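Local coordinates for protein Niban 2 (Homo sapiens, PDB 7CTP) that may help suppress apoptosis and promote melanoma cell invasion, and carries a PH domain alongside a largely helical body, at residues A[71-76]-A[84-89]; A[97-102]-A[112-117]; A[344-349]-A[493-498]. One frame throughout, in Å; residues are numbered along the deposited sequence.

Interaction 1 of 3, residues A[71-76]-A[84-89]; sequences SGNLFQ and WRNRFS
S71 opens the pairing by laying its CB 3.6 Å from CZ of F88, at a slant to the ring, while its CA sends a C-H toward the carbonyl of S89. G72 follows with a two-way backbone bond to S89, its N lying 3.0 Å from S89 O. At N73, a non-hydrogen-bonded position opposite F88, the side-chain OD1 meets the rim of the phenyl ring in its plane, 3.6 Å from F88 CD1, where the slightly positive C-H edge suits an amide oxygen. The F88 ring can stretch past N73 to S71 because its CG stands anti to the backbone N (chi1 -180°). Cut back to an alanine, F88 would probably leave S71 CB and the N73 amide without the ring they lean on. L74 is bonded both ways to R87, with R87 N 2.7 Å from L74 O, and its CD1 rests 3.9 Å from CB of S89, whose buried OG finds no polar partner. On the same face as N73, F75 sets its CB 4.0 Å from CE3 of W84, and its ring turns an edge to the backbone N of N86. Q76 completes the ladder with paired bonds to R85; Q76 OE1 comes 3.8 Å from CG of R87, and the two side chains cross with amide and guanidinium planes 81° apart. This antiparallel hairpin belongs to the PH-domain sheet: strand 97-100 flanks 84-91, strand 169-173 flanks 70-77, and W182 of helix 176-194 packs against L74 and S89.

Interaction 2 of 3, residues A[97-102]-A[112-117]; sequences LVLYEN and PRAVIN
P112 lies over one face of the Y100 ring, its CB 4.0 Å from the ring centroid and 20° off the normal, a CH-pi contact in which a rigid, flat-sided proline suits an aromatic surface. CB of P112 also presses tightly on V98, 3.5 Å from its CG1, the branch that stands anti to the backbone N (chi1 -173°). On the other face of the strands, L97 and I116 run side by side, and CD1 of I116 reaches across to CD1 of L99 at 4.1 Å; small A114 fits beside L99. Backbone bonds hold this register: L97 and I116 bond both ways, and L99 N meets A114 O. Opposite L99 lies a classic beta bulge, where R113 and A114 both face one residue: R113 N is 2.7 Å from L99 O, while A114 N makes only a weak bond to it. From the bulge itself, the exposed R113 sends NH1 to within 3.5 Å of E101 OE1, a salt bridge whose carboxylate and guanidinium planes stand 58° apart. Further out, N102 caps helix 103-107 through A105 N, Y106 of that helix meets Y100 edge-to-face, and F171 lies against L97 and L99 beneath this edge of the PH-domain sheet.

Interaction 3 of 3, residues A[344-349]-A[493-498]; sequences SILEAL and EALLQI
Two long helices of the helical body, 342-378 and 464-511, pass each other here in an entirely apolar crossing, their short segments running at 131° with axes 10.5 Å apart at closest approach. At that spacing the backbones do not touch, and branched aliphatic side chains bridge the gap. I345 is central: its chi1 of -64° sets CG1 anti to the carbonyl carbon, which leaves the CG2 methyl anti to the backbone N. That CG2 of I345 touches two residues at once, standing 3.9 Å from CD2 of L495 and equally far from CD1 of I498. Each pair slides past in opposite directions, so the isoleucine methyl meets the ends of its partners alongside rather than head-on. A beta-branched residue suits this place, because it offers a methyl close to its own helix while the longer leucine and isoleucine arms come across from the other. L495 divides its fork between two neighbours: while CD2 serves I345, CD1 lies 4.1 Å from CD1 of L346, and those two side chains cross at about a right angle. One turn on, L349 brings CD2 to 3.5 Å from CB of A494, tighter than usual for two carbons. A small residue suits that spot, since the alanine methyl lets the leucine come close to the helix surface. With no polar bond between the segments, the fit rests on shape and on burial of all six touching residues. Around it, helix 532-555 lies against L346 and L495 through V552 and I548, F428 of helix 422-455 touches A494, and F490 and F491, on the helix of A494 itself, pack against L349.

How the interactions relate
Interactions 1 and 2 are successive pairings in one antiparallel PH-domain sheet, their centres 9 Å apart. Strands 84-91 and 97-100 are neighbours in it, and a probable hydrogen bond of 2.8 Å from Y100 N to F88 O joins the two contacts directly. S89 adds a side-chain touch on L97, and the guanidinium groups of R87 and R113 come close together. A glycerol, probably from the crystallisation liquor, sits near V115 at the outer strand of interaction 2. Interaction 3 is separate, in the helical body across the chain's centre: its centre is about 42 Å from that of interaction 1 and 39 Å from that of interaction 2, with no touch between them.

Interaction 1 of 3, residues A[71-76]-A[84-89]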
loop_
_atom_site.group_PDB
_atom_site.type_symbol
_atom_site.label_atom_id
_atom_site.label_comp_id
_atom_site.label_asym_id
_atom_site.label_seq_id
_atom_site.Cartn_x
_atom_site.Cartn_y
_atom_site.Cartn_z
ATOM N N SER A 71 -10.702 10.815 18.840
ATOM C CA SER A 71 -11.143 9.961 19.929
ATOM C C SER A 71 -12.633 10.178 20.140
ATOM O O SER A 71 -13.188 11.205 19.747
ATOM C CB SER A 71 -10.367 10.240 21.224
ATOM O OG SER A 71 -10.643 11.543 21.701
ATOM N N GLY A 72 -13.269 9.199 20.770
ATOM C CA GLY A 72 -14.689 9.290 21.057
ATOM C C GLY A 72 -15.172 7.961 21.583
ATOM O O GLY A 72 -14.460 6.952 21.533
ATOM N N ASN A 73 -16.397 7.974 22.100
ATOM C CA ASN A 73 -16.987 6.756 22.634
ATOM C C ASN A 73 -17.684 5.975 21.530
ATOM O O ASN A 73 -18.302 6.556 20.631
ATOM C CB ASN A 73 -17.979 7.076 23.752
ATOM C CG ASN A 73 -17.307 7.651 24.982
ATOM O OD1 ASN A 73 -16.191 7.264 25.337
ATOM N ND2 ASN A 73 -17.986 8.585 25.640
ATOM N N LEU A 74 -17.560 4.651 21.603
ATOM C CA LEU A 74 -18.183 3.719 20.674
ATOM C C LEU A 74 -18.772 2.568 21.466
ATOM O O LEU A 74 -18.362 2.298 22.598
ATOM C CB LEU A 74 -17.172 3.134 19.675
ATOM C CG LEU A 74 -16.441 4.072 18.731
ATOM C CD1 LEU A 74 -15.612 3.304 17.719
ATOM C CD2 LEU A 74 -17.471 4.925 18.050
ATOM N N PHE A 75 -19.717 1.866 20.853
ATOM C CA PHE A 75 -20.080 0.546 21.331
ATOM C C PHE A 75 -19.303 -0.493 20.534
ATOM O O PHE A 75 -19.127 -0.347 19.323
ATOM C CB PHE A 75 -21.581 0.312 21.199
ATOM C CG PHE A 75 -22.404 1.294 21.968
ATOM C CD1 PHE A 75 -22.291 1.379 23.347
ATOM C CD2 PHE A 75 -23.284 2.136 21.316
ATOM C CE1 PHE A 75 -23.055 2.283 24.067
ATOM C CE2 PHE A 75 -24.050 3.050 22.029
ATOM C CZ PHE A 75 -23.932 3.121 23.405
ATOM N N GLN A 76 -18.800 -1.516 21.221
ATOM C CA GLN A 76 -18.092 -2.620 20.578
ATOM C C GLN A 76 -18.666 -3.952 21.032
ATOM O O GLN A 76 -18.858 -4.179 22.231
ATOM C CB GLN A 76 -16.592 -2.586 20.878
ATOM C CG GLN A 76 -15.822 -3.614 20.052
ATOM C CD GLN A 76 -14.463 -3.961 20.629
ATOM O OE1 GLN A 76 -14.123 -3.567 21.746
ATOM N NE2 GLN A 76 -13.678 -4.721 19.868
ATOM N N TRP A 84 -22.526 -6.108 24.032
ATOM C CA TRP A 84 -22.016 -4.821 23.578
ATOM C C TRP A 84 -21.622 -3.957 24.771
ATOM O O TRP A 84 -22.393 -3.806 25.726
ATOM C CB TRP A 84 -23.062 -4.099 22.734
ATOM C CG TRP A 84 -23.341 -4.743 21.418
ATOM C CD1 TRP A 84 -24.167 -5.807 21.180
ATOM C CD2 TRP A 84 -22.808 -4.357 20.146
ATOM N NE1 TRP A 84 -24.174 -6.109 19.838
ATOM C CE2 TRP A 84 -23.349 -5.232 19.183
ATOM C CE3 TRP A 84 -21.923 -3.356 19.730
ATOM C CZ2 TRP A 84 -23.032 -5.137 17.828
ATOM C CZ3 TRP A 84 -21.613 -3.263 18.387
ATOM C CH2 TRP A 84 -22.165 -4.147 17.452
ATOM N N ARG A 85 -20.420 -3.389 24.713
ATOM C CA ARG A 85 -19.895 -2.552 25.780
ATOM C C ARG A 85 -19.437 -1.232 25.194
ATOM O O ARG A 85 -18.887 -1.197 24.090
ATOM C CB ARG A 85 -18.709 -3.213 26.493
ATOM C CG ARG A 85 -19.028 -4.504 27.214
ATOM C CD ARG A 85 -20.032 -4.301 28.339
ATOM N NE ARG A 85 -20.316 -5.559 29.027
ATOM C CZ ARG A 85 -21.454 -5.828 29.659
ATOM N NH1 ARG A 85 -22.420 -4.925 29.696
ATOM N NH2 ARG A 85 -21.626 -7.000 30.255
ATOM N N ASN A 86 -19.663 -0.146 25.932
ATOM C CA ASN A 86 -19.033 1.113 25.568
ATOM C C ASN A 86 -17.524 0.942 25.601
ATOM O O ASN A 86 -16.986 0.189 26.422
ATOM C CB ASN A 86 -19.446 2.240 26.516
ATOM C CG ASN A 86 -18.634 3.514 26.294
ATOM O OD1 ASN A 86 -18.957 4.327 25.429
ATOM N ND2 ASN A 86 -17.558 3.677 27.062
ATOM N N ARG A 87 -16.841 1.623 24.686
ATOM C CA ARG A 87 -15.390 1.683 24.703
ATOM C C ARG A 87 -14.965 3.087 24.321
ATOM O O ARG A 87 -15.508 3.672 23.380
ATOM C CB ARG A 87 -14.761 0.665 23.735
ATOM C CG ARG A 87 -14.852 -0.778 24.190
ATOM C CD ARG A 87 -13.765 -1.122 25.195
ATOM N NE ARG A 87 -13.877 -2.496 25.671
ATOM C CZ ARG A 87 -14.668 -2.883 26.665
ATOM N NH1 ARG A 87 -15.422 -1.995 27.301
ATOM N NH2 ARG A 87 -14.703 -4.157 27.025
ATOM N N PHE A 88 -14.016 3.639 25.070
ATOM C CA PHE A 88 -13.358 4.862 24.639
ATOM C C PHE A 88 -12.334 4.483 23.584
ATOM O O PHE A 88 -11.417 3.699 23.856
ATOM C CB PHE A 88 -12.689 5.586 25.802
ATOM C CG PHE A 88 -11.999 6.855 25.398
ATOM C CD1 PHE A 88 -12.720 7.922 24.887
ATOM C CD2 PHE A 88 -10.621 6.976 25.507
ATOM C CE1 PHE A 88 -12.075 9.096 24.502
ATOM C CE2 PHE A 88 -9.972 8.146 25.124
ATOM C CZ PHE A 88 -10.696 9.201 24.624
ATOM N N SER A 89 -12.508 5.008 22.378
ATOM C CA SER A 89 -11.721 4.603 21.224
ATOM C C SER A 89 -10.854 5.775 20.793
ATOM O O SER A 89 -11.354 6.890 20.621
ATOM C CB SER A 89 -12.634 4.144 20.087
ATOM O OG SER A 89 -11.962 4.188 18.845
#

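Interaction 2 of 3, residues A[97-102]-A[112-117]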
loop_
_atom_site.group_PDB
_atom_site.type_symbol
_atom_site.label_atom_id
_atom_site.label_comp_id
_atom_site.label_asym_id
_atom_site.label_seq_id
_atom_site.Cartn_x
_atom_site.Cartn_y
_atom_site.Cartn_z
ATOM N N LEU A 97 -5.694 1.827 16.196
ATOM C CA LEU A 97 -7.011 1.995 16.798
ATOM C C LEU A 97 -6.935 1.400 18.198
ATOM O O LEU A 97 -6.754 0.188 18.352
ATOM C CB LEU A 97 -8.094 1.332 15.947
ATOM C CG LEU A 97 -9.506 1.324 16.527
ATOM C CD1 LEU A 97 -9.990 2.751 16.796
ATOM C CD2 LEU A 97 -10.453 0.593 15.600
ATOM N N VAL A 98 -7.061 2.251 19.217
ATOM C CA VAL A 98 -6.823 1.872 20.607
ATOM C C VAL A 98 -8.129 1.972 21.379
ATOM O O VAL A 98 -8.759 3.035 21.408
ATOM C CB VAL A 98 -5.738 2.753 21.242
ATOM C CG1 VAL A 98 -5.391 2.231 22.602
ATOM C CG2 VAL A 98 -4.511 2.784 20.352
ATOM N N LEU A 99 -8.526 0.874 22.019
ATOM C CA LEU A 99 -9.799 0.784 22.728
ATOM C C LEU A 99 -9.550 0.637 24.228
ATOM O O LEU A 99 -8.859 -0.295 24.658
ATOM C CB LEU A 99 -10.619 -0.392 22.204
ATOM C CG LEU A 99 -10.786 -0.475 20.681
ATOM C CD1 LEU A 99 -11.539 -1.737 20.281
ATOM C CD2 LEU A 99 -11.504 0.754 20.163
ATOM N N TYR A 100 -10.120 1.550 25.015
ATOM C CA TYR A 100 -10.105 1.499 26.472
ATOM C C TYR A 100 -11.505 1.194 26.987
ATOM O O TYR A 100 -12.494 1.405 26.286
ATOM C CB TYR A 100 -9.624 2.824 27.070
ATOM C CG TYR A 100 -8.212 3.204 26.700
ATOM C CD1 TYR A 100 -7.942 3.873 25.514
ATOM C CD2 TYR A 100 -7.149 2.903 27.543
ATOM C CE1 TYR A 100 -6.651 4.230 25.173
ATOM C CE2 TYR A 100 -5.852 3.255 27.211
ATOM C CZ TYR A 100 -5.612 3.920 26.025
ATOM O OH TYR A 100 -4.328 4.274 25.677
ATOM N N GLU A 101 -11.582 0.714 28.235
ATOM C CA GLU A 101 -12.881 0.394 28.825
ATOM C C GLU A 101 -13.793 1.617 28.825
ATOM O O GLU A 101 -14.956 1.545 28.409
ATOM C CB GLU A 101 -12.698 -0.155 30.244
ATOM C CG GLU A 101 -14.001 -0.600 30.912
ATOM C CD GLU A 101 -13.774 -1.563 32.065
ATOM O OE1 GLU A 101 -14.664 -2.397 32.337
ATOM O OE2 GLU A 101 -12.705 -1.482 32.706
ATOM N N ASN A 102 -13.274 2.753 29.276
ATOM C CA ASN A 102 -13.967 4.028 29.179
ATOM C C ASN A 102 -12.907 5.116 29.249
ATOM O O ASN A 102 -11.720 4.836 29.427
ATOM C CB ASN A 102 -15.035 4.186 30.272
ATOM C CG ASN A 102 -14.555 3.732 31.637
ATOM O OD1 ASN A 102 -13.464 4.089 32.083
ATOM N ND2 ASN A 102 -15.374 2.932 32.310
ATOM N N PRO A 112 -4.756 -0.169 27.579
ATOM C CA PRO A 112 -5.857 -0.375 26.635
ATOM C C PRO A 112 -6.277 -1.832 26.585
ATOM O O PRO A 112 -5.492 -2.745 26.859
ATOM C CB PRO A 112 -5.264 0.072 25.298
ATOM C CG PRO A 112 -3.795 -0.129 25.451
ATOM C CD PRO A 112 -3.491 0.152 26.897
ATOM N N ARG A 113 -7.542 -2.045 26.225
ATOM C CA ARG A 113 -8.059 -3.396 26.040
ATOM C C ARG A 113 -7.648 -4.003 24.703
ATOM O O ARG A 113 -7.679 -5.231 24.560
ATOM C CB ARG A 113 -9.585 -3.395 26.157
ATOM C CG ARG A 113 -10.131 -3.109 27.558
ATOM C CD ARG A 113 -9.711 -4.182 28.560
ATOM N NE ARG A 113 -10.468 -4.118 29.809
ATOM C CZ ARG A 113 -11.637 -4.718 30.013
ATOM N NH1 ARG A 113 -12.252 -4.603 31.185
ATOM N NH2 ARG A 113 -12.192 -5.436 29.048
ATOM N N ALA A 114 -7.263 -3.176 23.731
ATOM C CA ALA A 114 -6.903 -3.642 22.399
ATOM C C ALA A 114 -6.133 -2.538 21.685
ATOM O O ALA A 114 -6.418 -1.355 21.882
ATOM C CB ALA A 114 -8.150 -4.027 21.590
ATOM N N VAL A 115 -5.160 -2.927 20.863
ATOM C CA VAL A 115 -4.426 -2.007 19.990
ATOM C C VAL A 115 -4.423 -2.628 18.600
ATOM O O VAL A 115 -3.807 -3.679 18.392
ATOM C CB VAL A 115 -2.992 -1.757 20.473
ATOM C CG1 VAL A 115 -2.274 -0.830 19.515
ATOM C CG2 VAL A 115 -2.993 -1.170 21.885
ATOM N N ILE A 116 -5.098 -1.986 17.646
ATOM C CA ILE A 116 -5.411 -2.600 16.354
ATOM C C ILE A 116 -4.654 -1.894 15.233
ATOM O O ILE A 116 -4.796 -0.680 15.041
ATOM C CB ILE A 116 -6.921 -2.566 16.076
ATOM C CG1 ILE A 116 -7.682 -3.323 17.165
ATOM C CG2 ILE A 116 -7.211 -3.165 14.705
ATOM C CD1 ILE A 116 -9.167 -2.961 17.221
ATOM N N ASN A 117 -3.857 -2.658 14.485
ATOM C CA ASN A 117 -3.304 -2.213 13.212
ATOM C C ASN A 117 -4.238 -2.703 12.112
ATOM O O ASN A 117 -4.471 -3.908 11.987
ATOM C CB ASN A 117 -1.882 -2.753 13.016
ATOM C CG ASN A 117 -1.276 -2.385 11.664
ATOM O OD1 ASN A 117 -1.812 -2.719 10.605
ATOM N ND2 ASN A 117 -0.126 -1.717 11.699
#

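Interaction 3 of 3, residues A[344-349]-A[493-498]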
loop_
_atom_site.group_PDB
_atom_site.type_symbol
_atom_site.label_atom_id
_atom_site.label_comp_id
_atom_site.label_asym_id
_atom_site.label_seq_id
_atom_site.Cartn_x
_atom_site.Cartn_y
_atom_site.Cartn_z
ATOM N N SER A 344 -7.463 3.105 -23.268
ATOM C CA SER A 344 -8.660 3.024 -22.438
ATOM C C SER A 344 -8.305 2.859 -20.964
ATOM O O SER A 344 -8.928 3.481 -20.095
ATOM C CB SER A 344 -9.552 1.877 -22.898
ATOM O OG SER A 344 -10.729 1.841 -22.112
ATOM N N ILE A 345 -7.321 2.009 -20.662
ATOM C CA ILE A 345 -6.925 1.807 -19.271
ATOM C C ILE A 345 -6.349 3.089 -18.692
ATOM O O ILE A 345 -6.672 3.477 -17.563
ATOM C CB ILE A 345 -5.929 0.638 -19.161
ATOM C CG1 ILE A 345 -6.599 -0.668 -19.586
ATOM C CG2 ILE A 345 -5.406 0.521 -17.727
ATOM C CD1 ILE A 345 -5.622 -1.798 -19.823
ATOM N N LEU A 346 -5.502 3.774 -19.464
ATOM C CA LEU A 346 -4.947 5.050 -19.027
ATOM C C LEU A 346 -6.049 6.068 -18.763
ATOM O O LEU A 346 -6.018 6.780 -17.751
ATOM C CB LEU A 346 -3.961 5.570 -20.073
ATOM C CG LEU A 346 -3.236 6.882 -19.778
ATOM C CD1 LEU A 346 -2.474 6.799 -18.470
ATOM C CD2 LEU A 346 -2.304 7.224 -20.922
ATOM N N GLU A 347 -7.044 6.142 -19.659
ATOM C CA GLU A 347 -8.146 7.081 -19.468
ATOM C C GLU A 347 -8.886 6.797 -18.168
ATOM O O GLU A 347 -9.225 7.721 -17.420
ATOM C CB GLU A 347 -9.117 7.047 -20.652
ATOM C CG GLU A 347 -10.157 8.187 -20.596
ATOM C CD GLU A 347 -11.474 7.859 -21.294
ATOM O OE1 GLU A 347 -11.475 7.079 -22.271
ATOM O OE2 GLU A 347 -12.516 8.396 -20.854
ATOM N N ALA A 348 -9.134 5.519 -17.875
ATOM C CA ALA A 348 -9.851 5.158 -16.655
ATOM C C ALA A 348 -9.087 5.600 -15.415
ATOM O O ALA A 348 -9.689 5.992 -14.409
ATOM C CB ALA A 348 -10.098 3.652 -16.613
ATOM N N LEU A 349 -7.758 5.539 -15.467
ATOM C CA LEU A 349 -6.952 5.910 -14.308
ATOM C C LEU A 349 -6.762 7.415 -14.208
ATOM O O LEU A 349 -6.695 7.971 -13.104
ATOM C CB LEU A 349 -5.590 5.236 -14.396
ATOM C CG LEU A 349 -4.738 5.243 -13.137
ATOM C CD1 LEU A 349 -5.375 4.381 -12.055
ATOM C CD2 LEU A 349 -3.352 4.750 -13.487
ATOM N N GLU A 493 3.750 3.578 -14.023
ATOM C CA GLU A 493 3.865 2.441 -13.116
ATOM C C GLU A 493 2.630 1.552 -13.185
ATOM O O GLU A 493 2.747 0.326 -13.282
ATOM C CB GLU A 493 4.096 2.931 -11.684
ATOM C CG GLU A 493 3.986 1.819 -10.643
ATOM C CD GLU A 493 4.083 2.292 -9.198
ATOM O OE1 GLU A 493 5.130 2.020 -8.564
ATOM O OE2 GLU A 493 3.110 2.899 -8.688
ATOM N N ALA A 494 1.436 2.157 -13.170
ATOM C CA ALA A 494 0.200 1.380 -13.159
ATOM C C ALA A 494 0.013 0.613 -14.462
ATOM O O ALA A 494 -0.407 -0.549 -14.457
ATOM C CB ALA A 494 -0.995 2.288 -12.894
ATOM N N LEU A 495 0.308 1.257 -15.597
ATOM C CA LEU A 495 0.194 0.570 -16.878
ATOM C C LEU A 495 1.162 -0.601 -16.964
ATOM O O LEU A 495 0.818 -1.659 -17.504
ATOM C CB LEU A 495 0.442 1.547 -18.020
ATOM C CG LEU A 495 -0.668 2.562 -18.277
ATOM C CD1 LEU A 495 -0.230 3.519 -19.370
ATOM C CD2 LEU A 495 -1.908 1.823 -18.692
ATOM N N LEU A 496 2.382 -0.422 -16.455
ATOM C CA LEU A 496 3.349 -1.517 -16.430
ATOM C C LEU A 496 2.871 -2.649 -15.533
ATOM O O LEU A 496 3.010 -3.828 -15.874
ATOM C CB LEU A 496 4.704 -0.998 -15.955
ATOM C CG LEU A 496 5.492 -0.150 -16.951
ATOM C CD1 LEU A 496 6.696 0.477 -16.294
ATOM C CD2 LEU A 496 5.914 -1.005 -18.133
ATOM N N GLN A 497 2.299 -2.307 -14.379
ATOM C CA GLN A 497 1.860 -3.328 -13.433
ATOM C C GLN A 497 0.618 -4.076 -13.904
ATOM O O GLN A 497 0.351 -5.170 -13.405
ATOM C CB GLN A 497 1.621 -2.692 -12.064
ATOM C CG GLN A 497 2.923 -2.305 -11.382
ATOM C CD GLN A 497 2.724 -1.635 -10.039
ATOM O OE1 GLN A 497 1.663 -1.742 -9.425
ATOM N NE2 GLN A 497 3.766 -0.984 -9.554
ATOM N N ILE A 498 -0.137 -3.523 -14.850
ATOM C CA ILE A 498 -1.238 -4.267 -15.461
ATOM C C ILE A 498 -0.761 -5.087 -16.655
ATOM O O ILE A 498 -1.169 -6.239 -16.835
ATOM C CB ILE A 498 -2.372 -3.307 -15.861
ATOM C CG1 ILE A 498 -3.100 -2.778 -14.615
ATOM C CG2 ILE A 498 -3.342 -4.009 -16.819
ATOM C CD1 ILE A 498 -3.804 -1.455 -14.829
#